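Aromatic amino acid aminotransferase I (Candida albicans WO-1, PDB 6HNU) probably catalyses the pyridoxal-phosphate-dependent transfer of the amino group of aromatic L-amino acids to 2-oxoglutarate, giving aromatic oxo-acids and L-glutamate. Local coordinates at residues Ala418-Gln423 against Ile460-Thr465; Leu398-His403 against Leu414-Ala419; Gly106-Leu111 against Leu324-Val329; Arg150-Lys155 against Lys315-Arg320. All blocks are in the same frame, centred on the assembly; numbering follows the deposited sequence.

Contact 1: Ala418-Gln423 against Ile460-Thr465; sequences AAVHEQ and IFFRGT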
loop_
_atom_site.group_PDB
_atom_site.type_symbol
_atom_site.label_atom_id
_atom_site.label_comp_id
_atom_site.label_asym_id
_atom_site.label_seq_id
_atom_site.Cartn_x
_atom_site.Cartn_y
_atom_site.Cartn_z
ATOM N N ALA B 418 16.988 19.604 -26.285
ATOM C CA ALA B 418 16.743 18.406 -27.134
ATOM C C ALA B 418 18.008 18.071 -27.938
ATOM O O ALA B 418 18.382 16.888 -27.971
ATOM C CB ALA B 418 15.558 18.640 -28.041
ATOM N N ALA B 419 18.661 19.081 -28.520
ATOM C CA ALA B 419 19.902 18.911 -29.316
ATOM C C ALA B 419 20.996 18.321 -28.432
ATOM O O ALA B 419 21.685 17.382 -28.854
ATOM C CB ALA B 419 20.346 20.214 -29.928
ATOM N N VAL B 420 21.204 18.906 -27.262
ATOM C CA VAL B 420 22.265 18.401 -26.350
ATOM C C VAL B 420 21.926 16.982 -25.910
ATOM O O VAL B 420 22.844 16.164 -25.901
ATOM C CB VAL B 420 22.503 19.355 -25.168
ATOM C CG1 VAL B 420 23.372 18.709 -24.093
ATOM C CG2 VAL B 420 23.104 20.654 -25.657
ATOM N N HIS B 421 20.664 16.699 -25.567
ATOM C CA HIS B 421 20.192 15.333 -25.183
ATOM C C HIS B 421 20.481 14.339 -26.306
ATOM O O HIS B 421 21.095 13.308 -26.019
ATOM C CB HIS B 421 18.698 15.339 -24.833
ATOM C CG HIS B 421 18.146 14.064 -24.286
ATOM N ND1 HIS B 421 18.683 13.451 -23.174
ATOM C CD2 HIS B 421 17.033 13.364 -24.615
ATOM C CE1 HIS B 421 17.957 12.384 -22.890
ATOM N NE2 HIS B 421 16.935 12.318 -23.744
ATOM N N GLU B 422 20.094 14.655 -27.545
ATOM C CA GLU B 422 20.342 13.764 -28.715
ATOM C C GLU B 422 21.856 13.545 -28.896
ATOM O O GLU B 422 22.288 12.385 -29.097
ATOM C CB GLU B 422 19.684 14.359 -29.972
ATOM C CG GLU B 422 18.155 14.415 -29.914
ATOM C CD GLU B 422 17.514 15.263 -31.010
ATOM O OE1 GLU B 422 18.231 15.535 -32.016
ATOM O OE2 GLU B 422 16.305 15.649 -30.870
ATOM N N GLN B 423 22.646 14.617 -28.797
ATOM C CA GLN B 423 24.123 14.556 -28.991
ATOM C C GLN B 423 24.759 13.680 -27.890
ATOM O O GLN B 423 25.556 12.805 -28.227
ATOM C CB GLN B 423 24.724 15.962 -29.028
ATOM C CG GLN B 423 26.230 15.948 -29.298
ATOM C CD GLN B 423 26.588 15.631 -30.731
ATOM O OE1 GLN B 423 27.423 14.781 -31.007
ATOM N NE2 GLN B 423 25.950 16.321 -31.667
ATOM N N ILE B 460 19.228 26.101 -19.241
ATOM C CA ILE B 460 18.641 24.737 -19.270
ATOM C C ILE B 460 19.529 23.931 -18.337
ATOM O O ILE B 460 20.600 24.477 -17.932
ATOM C CB ILE B 460 18.620 24.159 -20.696
ATOM C CG1 ILE B 460 20.007 24.109 -21.340
ATOM C CG2 ILE B 460 17.636 24.951 -21.533
ATOM C CD1 ILE B 460 20.086 23.306 -22.611
ATOM N N PHE B 461 19.093 22.745 -17.952
ATOM C CA PHE B 461 19.962 21.837 -17.193
ATOM C C PHE B 461 19.614 20.398 -17.493
ATOM O O PHE B 461 18.532 20.124 -18.022
ATOM C CB PHE B 461 19.877 22.175 -15.704
ATOM C CG PHE B 461 18.613 21.745 -15.002
ATOM C CD1 PHE B 461 17.466 22.508 -15.123
ATOM C CD2 PHE B 461 18.609 20.629 -14.164
ATOM C CE1 PHE B 461 16.311 22.179 -14.423
ATOM C CE2 PHE B 461 17.435 20.270 -13.495
ATOM C CZ PHE B 461 16.298 21.060 -13.621
ATOM N N PHE B 462 20.544 19.531 -17.096
ATOM C CA PHE B 462 20.425 18.080 -17.097
ATOM C C PHE B 462 20.654 17.580 -15.675
ATOM O O PHE B 462 21.514 18.121 -14.961
ATOM C CB PHE B 462 21.432 17.446 -18.045
ATOM C CG PHE B 462 21.069 17.687 -19.482
ATOM C CD1 PHE B 462 21.328 18.907 -20.075
ATOM C CD2 PHE B 462 20.347 16.742 -20.193
ATOM C CE1 PHE B 462 20.956 19.133 -21.392
ATOM C CE2 PHE B 462 19.977 16.977 -21.511
ATOM C CZ PHE B 462 20.279 18.176 -22.094
ATOM N N ARG B 463 19.883 16.556 -15.333
ATOM C CA ARG B 463 20.031 15.785 -14.078
ATOM C C ARG B 463 20.792 14.500 -14.367
ATOM O O ARG B 463 20.401 13.727 -15.247
ATOM C CB ARG B 463 18.674 15.460 -13.456
ATOM C CG ARG B 463 18.810 14.816 -12.083
ATOM C CD ARG B 463 17.543 14.139 -11.642
ATOM N NE ARG B 463 17.337 12.864 -12.280
ATOM C CZ ARG B 463 16.296 12.099 -12.106
ATOM N NH1 ARG B 463 15.339 12.476 -11.267
ATOM N NH2 ARG B 463 16.233 10.947 -12.754
ATOM N N GLY B 464 21.794 14.241 -13.540
ATOM C CA GLY B 464 22.563 13.004 -13.512
ATOM C C GLY B 464 22.532 12.459 -12.099
ATOM O O GLY B 464 22.246 13.250 -11.184
ATOM N N THR B 465 22.764 11.171 -11.978
ATOM C CA THR B 465 22.976 10.455 -10.696
ATOM C C THR B 465 24.400 9.889 -10.668
ATOM O O THR B 465 24.865 9.390 -11.697
ATOM C CB THR B 465 21.953 9.337 -10.457
ATOM O OG1 THR B 465 22.339 8.690 -9.231
ATOM C CG2 THR B 465 21.845 8.290 -11.541
#
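Phe462 turns its CG away from its own carbonyl carbon (chi1 -72°), which carries the ring off the strand to the helix, while Val420 sets CG1 anti to its backbone N (chi1 168°), a torsion that aims that methyl at the ring. The outer end of the ring does the touching. Val420 CG1 lies 3.6 Å from Phe462 CE1 and nearly as close to CZ. On the other side of the tip, His421 CB sits at the edge of the ring, in its plane, 3.9 Å from Phe462 CE2. Between the two, Phe462 CZ pushes up to the helix backbone itself, 3.8 Å from His421 N. A flat, long residue suits this place because it spans the gap from sheet to helix, where the closest CA pair, His421 and Phe462, is still 8.5 Å apart; valine, branched at CB, holds a methyl close to the helix backbone and facing the ring.

Phe481, on helix 471-489, meets the Phe462 ring edge-to-face. The His421 ring meets that of Trp436, and the side chain also packs on Ile31 of the second subunit. The pairing joins helix 413-426 to an inner strand of the antiparallel sheet in the smaller, C-terminal part of the aminotransferase fold. The next strand residue, Arg463, hydrogen-bonds Asn218, a residue of the cofactor site. The ring meets mainly carbon, plus the helix backbone at His421 N, with no polar bond between the two segments; dispersion and burial therefore carry the contact.

Contact 2: Leu398-His403 against Leu414-Ala419; sequences LDASKH and LKVEAA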
loop_
_atom_site.group_PDB
_atom_site.type_symbol
_atom_site.label_atom_id
_atom_site.label_comp_id
_atom_site.label_asym_id
_atom_site.label_seq_id
_atom_site.Cartn_x
_atom_site.Cartn_y
_atom_site.Cartn_z
ATOM N N LEU B 398 23.369 24.882 -18.562
ATOM C CA LEU B 398 23.945 25.358 -19.857
ATOM C C LEU B 398 23.224 26.643 -20.260
ATOM O O LEU B 398 22.040 26.771 -19.984
ATOM C CB LEU B 398 23.823 24.279 -20.947
ATOM C CG LEU B 398 24.397 22.892 -20.661
ATOM C CD1 LEU B 398 24.049 21.907 -21.770
ATOM C CD2 LEU B 398 25.908 22.923 -20.476
ATOM N N ASP B 399 23.947 27.600 -20.854
ATOM C CA ASP B 399 23.373 28.866 -21.369
ATOM C C ASP B 399 22.918 28.562 -22.799
ATOM O O ASP B 399 23.795 28.445 -23.694
ATOM C CB ASP B 399 24.362 30.040 -21.288
ATOM C CG ASP B 399 23.758 31.333 -21.801
ATOM O OD1 ASP B 399 22.654 31.273 -22.412
ATOM O OD2 ASP B 399 24.377 32.387 -21.597
ATOM N N ALA B 400 21.633 28.250 -22.992
ATOM C CA ALA B 400 21.163 27.777 -24.314
ATOM C C ALA B 400 21.357 28.910 -25.330
ATOM O O ALA B 400 21.509 28.593 -26.530
ATOM C CB ALA B 400 19.732 27.336 -24.254
ATOM N N SER B 401 21.358 30.161 -24.855
ATOM C CA SER B 401 21.473 31.383 -25.693
ATOM C C SER B 401 22.836 31.420 -26.397
ATOM O O SER B 401 22.950 32.183 -27.361
ATOM C CB SER B 401 21.177 32.628 -24.889
ATOM O OG SER B 401 22.324 33.089 -24.196
ATOM N N LYS B 402 23.793 30.568 -26.022
ATOM C CA LYS B 402 25.155 30.499 -26.627
ATOM C C LYS B 402 25.261 29.394 -27.673
ATOM O O LYS B 402 26.319 29.264 -28.298
ATOM C CB LYS B 402 26.194 30.315 -25.521
ATOM C CG LYS B 402 26.302 31.582 -24.683
ATOM C CD LYS B 402 27.399 31.644 -23.677
ATOM C CE LYS B 402 27.657 33.089 -23.310
ATOM N NZ LYS B 402 28.855 33.217 -22.453
ATOM N N HIS B 403 24.201 28.609 -27.864
ATOM C CA HIS B 403 24.198 27.507 -28.844
ATOM C C HIS B 403 24.228 28.159 -30.221
ATOM O O HIS B 403 23.511 29.125 -30.442
ATOM C CB HIS B 403 22.957 26.617 -28.722
ATOM C CG HIS B 403 23.075 25.376 -29.526
ATOM N ND1 HIS B 403 22.969 25.398 -30.913
ATOM C CD2 HIS B 403 23.338 24.103 -29.175
ATOM C CE1 HIS B 403 23.107 24.174 -31.375
ATOM N NE2 HIS B 403 23.352 23.355 -30.327
ATOM N N LEU B 414 14.482 24.890 -25.121
ATOM C CA LEU B 414 14.073 23.467 -25.108
ATOM C C LEU B 414 14.571 22.784 -26.388
ATOM O O LEU B 414 14.900 21.608 -26.326
ATOM C CB LEU B 414 12.553 23.358 -24.908
ATOM C CG LEU B 414 11.989 23.988 -23.627
ATOM C CD1 LEU B 414 10.502 23.670 -23.480
ATOM C CD2 LEU B 414 12.752 23.518 -22.393
ATOM N N LYS B 415 14.736 23.500 -27.509
ATOM C CA LYS B 415 15.350 22.920 -28.731
ATOM C C LYS B 415 16.851 22.716 -28.534
ATOM O O LYS B 415 17.386 21.706 -29.033
ATOM C CB LYS B 415 15.021 23.817 -29.922
ATOM C CG LYS B 415 13.601 23.632 -30.407
ATOM C CD LYS B 415 13.343 24.370 -31.684
ATOM C CE LYS B 415 11.936 24.172 -32.183
ATOM N NZ LYS B 415 11.561 25.317 -33.038
ATOM N N VAL B 416 17.512 23.606 -27.779
ATOM C CA VAL B 416 18.925 23.404 -27.382
ATOM C C VAL B 416 19.008 22.191 -26.452
ATOM O O VAL B 416 19.859 21.355 -26.656
ATOM C CB VAL B 416 19.531 24.673 -26.757
ATOM C CG1 VAL B 416 20.934 24.400 -26.265
ATOM C CG2 VAL B 416 19.539 25.831 -27.746
ATOM N N GLU B 417 18.138 22.125 -25.456
ATOM C CA GLU B 417 18.074 20.953 -24.522
ATOM C C GLU B 417 17.933 19.665 -25.336
ATOM O O GLU B 417 18.690 18.733 -25.070
ATOM C CB GLU B 417 16.904 21.092 -23.561
ATOM C CG GLU B 417 16.865 20.053 -22.453
ATOM C CD GLU B 417 15.612 20.189 -21.611
ATOM O OE1 GLU B 417 14.510 20.076 -22.201
ATOM O OE2 GLU B 417 15.723 20.392 -20.365
ATOM N N ALA B 418 16.988 19.604 -26.285
ATOM C CA ALA B 418 16.743 18.406 -27.134
ATOM C C ALA B 418 18.008 18.071 -27.938
ATOM O O ALA B 418 18.382 16.888 -27.971
ATOM C CB ALA B 418 15.558 18.640 -28.041
ATOM N N ALA B 419 18.661 19.081 -28.520
ATOM C CA ALA B 419 19.902 18.911 -29.316
ATOM C C ALA B 419 20.996 18.321 -28.432
ATOM O O ALA B 419 21.685 17.382 -28.854
ATOM C CB ALA B 419 20.346 20.214 -29.928
#
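His403 slides alongside Val416 with the two side chains running in opposite directions. CB rests on the valine, 3.6 Å from Val416 CG2. CG lies anti to the backbone N (chi1 -169°), which lays the imidazole along Val416 toward Ala419. This root of the ring is about equally far from both valine methyls, and CD2 moves on to the other methyl, 3.8 Å from Val416 CG1. At the tip, NE2 passes Ala419 CB at 4.4 Å and makes its hydrogen bond with Glu488 of helix 471-489. ND1 accepts from the backbone N of Lys405, which is consistent with the proton lying on NE2. Phe489 meets the imidazole edge-to-face.

Beside this ring, Ala400 CB comes to 3.7 Å from Val416 CB, a close approach that a small residue permits on a short 3-10 turn. The turn follows the end of strand 393-399 and is tied by an Asx turn: Asp399 OD1 accepts from Ser401 N at 3.0 Å and from Ser401 OG at 2.6 Å, both from the same face of the carboxylate. The bend leads the chain off the C-terminal sheet, against helix 413-426.

Valine suits its place because each of its two methyls has a partner here. The chemistry is divided along a single side chain: the carbon half of His403 packs on the helix, while its nitrogens are held by polar groups, which should fix the rotation of the ring.

Contact 3: Gly106-Leu111 against Leu324-Val329; sequences GSTFGL and LHEVSV. Unlike the reference sequence in segment 106-111: Leu111 (reference Ser).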
loop_
_atom_site.group_PDB
_atom_site.type_symbol
_atom_site.label_atom_id
_atom_site.label_comp_id
_atom_site.label_asym_id
_atom_site.label_seq_id
_atom_site.Cartn_x
_atom_site.Cartn_y
_atom_site.Cartn_z
ATOM N N GLY B 106 -3.391 -6.056 12.402
ATOM C CA GLY B 106 -3.202 -5.305 13.653
ATOM C C GLY B 106 -3.492 -3.829 13.495
ATOM O O GLY B 106 -4.045 -3.435 12.449
ATOM N N SER B 107 -3.112 -3.029 14.493
ATOM C CA SER B 107 -3.332 -1.559 14.522
ATOM C C SER B 107 -2.705 -0.943 13.265
ATOM O O SER B 107 -1.520 -1.277 12.943
ATOM C CB SER B 107 -2.760 -0.927 15.758
ATOM O OG SER B 107 -2.793 0.496 15.638
ATOM N N THR B 108 -3.437 -0.059 12.593
ATOM C CA THR B 108 -2.945 0.612 11.357
ATOM C C THR B 108 -1.889 1.675 11.731
ATOM O O THR B 108 -1.190 2.136 10.839
ATOM C CB THR B 108 -4.133 1.159 10.545
ATOM O OG1 THR B 108 -4.738 0.068 9.839
ATOM C CG2 THR B 108 -3.727 2.200 9.529
ATOM N N PHE B 109 -1.789 2.089 12.999
ATOM C CA PHE B 109 -0.751 3.057 13.448
ATOM C C PHE B 109 0.637 2.433 13.234
ATOM O O PHE B 109 1.567 3.154 12.893
ATOM C CB PHE B 109 -0.909 3.420 14.926
ATOM C CG PHE B 109 -2.034 4.376 15.216
ATOM C CD1 PHE B 109 -3.337 3.920 15.331
ATOM C CD2 PHE B 109 -1.775 5.710 15.461
ATOM C CE1 PHE B 109 -4.363 4.788 15.648
ATOM C CE2 PHE B 109 -2.807 6.574 15.785
ATOM C CZ PHE B 109 -4.101 6.118 15.837
ATOM N N GLY B 110 0.747 1.118 13.449
ATOM C CA GLY B 110 1.971 0.321 13.236
ATOM C C GLY B 110 2.223 -0.622 14.395
ATOM O O GLY B 110 1.523 -0.506 15.437
ATOM N N LEU B 111 3.163 -1.558 14.243
ATOM C CA LEU B 111 3.473 -2.510 15.338
ATOM C C LEU B 111 4.313 -1.815 16.407
ATOM O O LEU B 111 5.222 -1.072 16.062
ATOM C CB LEU B 111 4.182 -3.715 14.732
ATOM C CG LEU B 111 3.302 -4.570 13.820
ATOM C CD1 LEU B 111 4.158 -5.370 12.845
ATOM C CD2 LEU B 111 2.371 -5.462 14.636
ATOM N N LEU B 324 -7.579 6.906 6.944
ATOM C CA LEU B 324 -7.429 6.665 5.494
ATOM C C LEU B 324 -6.685 5.348 5.275
ATOM O O LEU B 324 -7.181 4.514 4.466
ATOM C CB LEU B 324 -6.690 7.823 4.837
ATOM C CG LEU B 324 -6.321 7.625 3.370
ATOM C CD1 LEU B 324 -7.535 7.346 2.502
ATOM C CD2 LEU B 324 -5.598 8.868 2.862
ATOM N N HIS B 325 -5.585 5.131 5.987
ATOM C CA HIS B 325 -4.790 3.882 5.848
ATOM C C HIS B 325 -5.661 2.631 6.071
ATOM O O HIS B 325 -5.472 1.665 5.339
ATOM C CB HIS B 325 -3.596 3.901 6.783
ATOM C CG HIS B 325 -2.447 4.703 6.285
ATOM N ND1 HIS B 325 -1.372 4.947 7.089
ATOM C CD2 HIS B 325 -2.147 5.235 5.084
ATOM C CE1 HIS B 325 -0.462 5.614 6.405
ATOM N NE2 HIS B 325 -0.896 5.816 5.201
ATOM N N GLU B 326 -6.561 2.639 7.074
ATOM C CA GLU B 326 -7.494 1.533 7.384
ATOM C C GLU B 326 -8.243 1.037 6.150
ATOM O O GLU B 326 -8.401 -0.172 6.053
ATOM C CB GLU B 326 -8.500 1.926 8.469
ATOM C CG GLU B 326 -7.842 1.776 9.800
ATOM C CD GLU B 326 -8.533 2.460 10.965
ATOM O OE1 GLU B 326 -9.502 3.223 10.744
ATOM O OE2 GLU B 326 -8.054 2.236 12.099
ATOM N N VAL B 327 -8.653 1.922 5.249
ATOM C CA VAL B 327 -9.471 1.550 4.056
ATOM C C VAL B 327 -8.708 1.731 2.740
ATOM O O VAL B 327 -9.342 1.627 1.675
ATOM C CB VAL B 327 -10.781 2.349 4.063
ATOM C CG1 VAL B 327 -11.577 2.009 5.313
ATOM C CG2 VAL B 327 -10.541 3.848 3.955
ATOM N N SER B 328 -7.402 1.975 2.785
ATOM C CA SER B 328 -6.537 2.070 1.577
ATOM C C SER B 328 -5.464 0.969 1.685
ATOM O O SER B 328 -5.802 -0.221 1.412
ATOM C CB SER B 328 -6.029 3.482 1.382
ATOM O OG SER B 328 -5.140 3.897 2.406
ATOM N N VAL B 329 -4.333 1.223 2.308
ATOM C CA VAL B 329 -3.218 0.231 2.287
ATOM C C VAL B 329 -3.288 -0.752 3.451
ATOM O O VAL B 329 -2.626 -1.803 3.322
ATOM C CB VAL B 329 -1.839 0.900 2.190
ATOM C CG1 VAL B 329 -1.706 1.584 0.851
ATOM C CG2 VAL B 329 -1.578 1.865 3.327
HETATM O O HOH W 1 -0.378 4.289 9.450
HETATM O O HOH W 2 -6.019 0.776 13.184
#
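A type I beta turn from Ser107 to Gly110 lays Thr108 against His325 and Glu326 of helix 315-327, with the CA atoms of Thr108 and Glu326 6.1 Å apart. Gly110 closes the turn at a phi of 135°, where glycine is at home, and Ser107 OG steadies it as an ST turn by accepting from Phe109 N. Thr108 carries the direct contact. Its CG2 lies anti to the backbone N (chi1 -78° for OG1) and comes to 3.2 Å from His325 CB, unusually short for two carbons. Its OG1 passes Glu326 CG at 3.5 Å and spends its hydrogen bond on Gln330 O. A threonine thus offers a methyl to one neighbour and a hydroxyl to the chain beyond the helix.

Two waters join the backbone of Thr108 to side chains of the helix. One donates to Thr108 O at 2.7 Å and lies in the plane of the imidazole, at its edge, 2.6 Å from His325 ND1. The other accepts from Thr108 N at 2.8 Å and donates to Glu326 OE2 at 2.7 Å. Second-shell partners hold the two helix residues: Glu143 bonds His325 NE2, and Arg323 forms a salt bridge with Glu326.

The turn follows Tyr105, a cofactor-binding residue, and the side chain of Glu326 is about 7 Å from a bound phenylalanine. Both backbone polar atoms of Thr108 are therefore satisfied through water, and the loop is tied to the helix by these two water bridges, beside the direct packing of the Thr108 side chain.

Contact 4: Arg150-Lys155 against Lys315-Arg320; sequences RTFCSK and KDLLER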
loop_
_atom_site.group_PDB
_atom_site.type_symbol
_atom_site.label_atom_id
_atom_site.label_comp_id
_atom_site.label_asym_id
_atom_site.label_seq_id
_atom_site.Cartn_x
_atom_site.Cartn_y
_atom_site.Cartn_z
ATOM N N ARG B 150 -4.732 13.225 -0.019
ATOM C CA ARG B 150 -6.135 12.834 0.314
ATOM C C ARG B 150 -6.595 13.403 1.656
ATOM O O ARG B 150 -7.830 13.468 1.843
ATOM C CB ARG B 150 -6.326 11.316 0.245
ATOM C CG ARG B 150 -6.071 10.751 -1.138
ATOM C CD ARG B 150 -5.956 9.235 -1.162
ATOM N NE ARG B 150 -7.273 8.645 -1.181
ATOM C CZ ARG B 150 -7.541 7.338 -1.224
ATOM N NH1 ARG B 150 -8.789 6.949 -1.301
ATOM N NH2 ARG B 150 -6.571 6.435 -1.200
ATOM N N THR B 151 -5.674 13.715 2.564
ATOM C CA THR B 151 -5.928 14.209 3.934
ATOM C C THR B 151 -6.127 15.732 3.908
ATOM O O THR B 151 -7.029 16.196 4.605
ATOM C CB THR B 151 -4.781 13.778 4.845
ATOM O OG1 THR B 151 -4.768 12.349 4.794
ATOM C CG2 THR B 151 -4.893 14.315 6.252
ATOM N N PHE B 152 -5.358 16.480 3.096
ATOM C CA PHE B 152 -5.338 17.969 3.182
ATOM C C PHE B 152 -5.949 18.654 1.953
ATOM O O PHE B 152 -6.092 19.869 2.012
ATOM C CB PHE B 152 -3.920 18.456 3.421
ATOM C CG PHE B 152 -3.344 17.983 4.722
ATOM C CD1 PHE B 152 -3.897 18.381 5.924
ATOM C CD2 PHE B 152 -2.285 17.096 4.747
ATOM C CE1 PHE B 152 -3.359 17.962 7.135
ATOM C CE2 PHE B 152 -1.773 16.650 5.952
ATOM C CZ PHE B 152 -2.310 17.077 7.142
ATOM N N CYS B 153 -6.326 17.931 0.918
ATOM C CA CYS B 153 -6.750 18.537 -0.374
ATOM C C CYS B 153 -8.056 17.947 -0.895
ATOM O O CYS B 153 -8.186 16.719 -0.904
ATOM C CB CYS B 153 -5.670 18.328 -1.423
ATOM S SG CYS B 153 -4.090 19.090 -0.959
ATOM N N SER B 154 -8.977 18.829 -1.331
ATOM C CA SER B 154 -10.166 18.506 -2.149
ATOM C C SER B 154 -9.830 18.910 -3.588
ATOM O O SER B 154 -8.912 19.776 -3.773
ATOM C CB SER B 154 -11.418 19.203 -1.624
ATOM O OG SER B 154 -11.555 19.113 -0.183
ATOM N N LYS B 155 -10.538 18.339 -4.563
ATOM C CA LYS B 155 -10.423 18.701 -5.990
ATOM C C LYS B 155 -10.566 20.224 -6.144
ATOM O O LYS B 155 -11.430 20.814 -5.454
ATOM C CB LYS B 155 -11.481 17.980 -6.823
ATOM C CG LYS B 155 -11.424 18.351 -8.295
ATOM C CD LYS B 155 -12.545 17.794 -9.156
ATOM C CE LYS B 155 -12.764 18.650 -10.392
ATOM N NZ LYS B 155 -13.747 18.043 -11.323
ATOM N N LYS B 315 -0.377 14.664 16.487
ATOM C CA LYS B 315 -1.260 13.505 16.784
ATOM C C LYS B 315 -2.555 13.613 15.996
ATOM O O LYS B 315 -2.926 12.636 15.358
ATOM C CB LYS B 315 -1.596 13.459 18.274
ATOM C CG LYS B 315 -1.559 12.083 18.893
ATOM C CD LYS B 315 -0.187 11.771 19.441
ATOM C CE LYS B 315 0.018 12.299 20.847
ATOM N NZ LYS B 315 1.355 11.923 21.353
ATOM N N ASP B 316 -3.262 14.729 16.115
ATOM C CA ASP B 316 -4.604 14.855 15.522
ATOM C C ASP B 316 -4.579 14.827 13.989
ATOM O O ASP B 316 -5.606 14.401 13.428
ATOM C CB ASP B 316 -5.341 16.089 16.008
ATOM C CG ASP B 316 -5.670 16.029 17.486
ATOM O OD1 ASP B 316 -5.701 14.898 18.053
ATOM O OD2 ASP B 316 -5.793 17.106 18.057
ATOM N N LEU B 317 -3.502 15.217 13.315
ATOM C CA LEU B 317 -3.457 15.087 11.831
ATOM C C LEU B 317 -3.106 13.642 11.472
ATOM O O LEU B 317 -3.750 13.095 10.570
ATOM C CB LEU B 317 -2.470 16.099 11.220
ATOM C CG LEU B 317 -2.718 17.574 11.537
ATOM C CD1 LEU B 317 -1.691 18.473 10.836
ATOM C CD2 LEU B 317 -4.133 18.022 11.186
ATOM N N LEU B 318 -2.171 13.015 12.185
ATOM C CA LEU B 318 -1.746 11.615 11.963
ATOM C C LEU B 318 -2.959 10.692 12.126
ATOM O O LEU B 318 -3.050 9.726 11.368
ATOM C CB LEU B 318 -0.612 11.198 12.909
ATOM C CG LEU B 318 0.768 11.762 12.604
ATOM C CD1 LEU B 318 1.861 10.988 13.313
ATOM C CD2 LEU B 318 1.035 11.772 11.152
ATOM N N GLU B 319 -3.888 11.007 13.037
ATOM C CA GLU B 319 -5.097 10.187 13.257
ATOM C C GLU B 319 -5.936 10.124 11.972
ATOM O O GLU B 319 -6.457 9.046 11.691
ATOM C CB GLU B 319 -5.868 10.687 14.481
ATOM C CG GLU B 319 -7.082 9.827 14.794
ATOM C CD GLU B 319 -8.312 10.234 14.013
ATOM O OE1 GLU B 319 -8.302 11.375 13.491
ATOM O OE2 GLU B 319 -9.248 9.384 13.862
ATOM N N ARG B 320 -6.052 11.216 11.207
ATOM C CA ARG B 320 -6.768 11.232 9.915
ATOM C C ARG B 320 -6.030 10.376 8.864
ATOM O O ARG B 320 -6.709 9.707 8.065
ATOM C CB ARG B 320 -6.976 12.661 9.418
ATOM C CG ARG B 320 -7.905 13.480 10.297
ATOM C CD ARG B 320 -9.364 13.066 10.185
ATOM N NE ARG B 320 -9.767 12.049 11.159
ATOM C CZ ARG B 320 -10.963 11.465 11.201
ATOM N NH1 ARG B 320 -11.222 10.608 12.176
ATOM N NH2 ARG B 320 -11.906 11.754 10.309
HETATM O O HOH W 3 -7.251 11.371 5.870
#
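Phe152 and Leu317 meet where helices 141-152 and 315-327 pack together in the large domain of the aminotransferase fold, the part built round the mixed central sheet. The two side chains cross at about a right angle, the tip of the ring touching the leucine branch at 4.0 Å from Phe152 CZ to Leu317 CD1. Thr151 CG2 sits 3.8 Å above the centre of one face of the Phe152 ring and also reaches Arg320 CB at 4.1 Å. Threonine suits the spot because its other branch is polar: a water donates to Thr151 OG1 at 2.9 Å and to Arg320 O at 2.8 Å, linking the two helices, while OG1 bonds Ser147 O one turn back.

Of the Arg320 side chain, CB makes the contact; farther out the chain bends at chi2 (-72°) and chi3 (91°), turning the guanidinium back to Glu319 of its own helix, and NH2 is held by the carbonyls of Ser20 and Arg23. Glu319, whose OE2 also pairs with Arg323, forms a side-on salt bridge: Arg320 NE to OE1 at 2.8 Å and, at the syn lone pair of OE2, NH1 at 2.9 Å with an N-H...O angle of 158°.

Overall arrangement
All four contacts are buried, though in contact 3 Glu326 is partly exposed while Thr108 and His325 are buried. Contacts 1 and 2 share helix 413-426 and reach neighbouring strands of one sheet; their centres are 9 Å apart. Contacts 3 and 4 share helix 315-327, with centres 14 Å apart, and Leu324 of one packs on Arg150 of the other. Contact 1 lies about 42 Å from contact 3, centre to centre. The first pair meets mainly through carbon, without bridging water, whereas the second adds waters between polar groups. Contact 3 lies close to the ligands, and contact 1 joins the cofactor site through Arg463 and Asn218; contacts 2 and 4 are remote from the known sites.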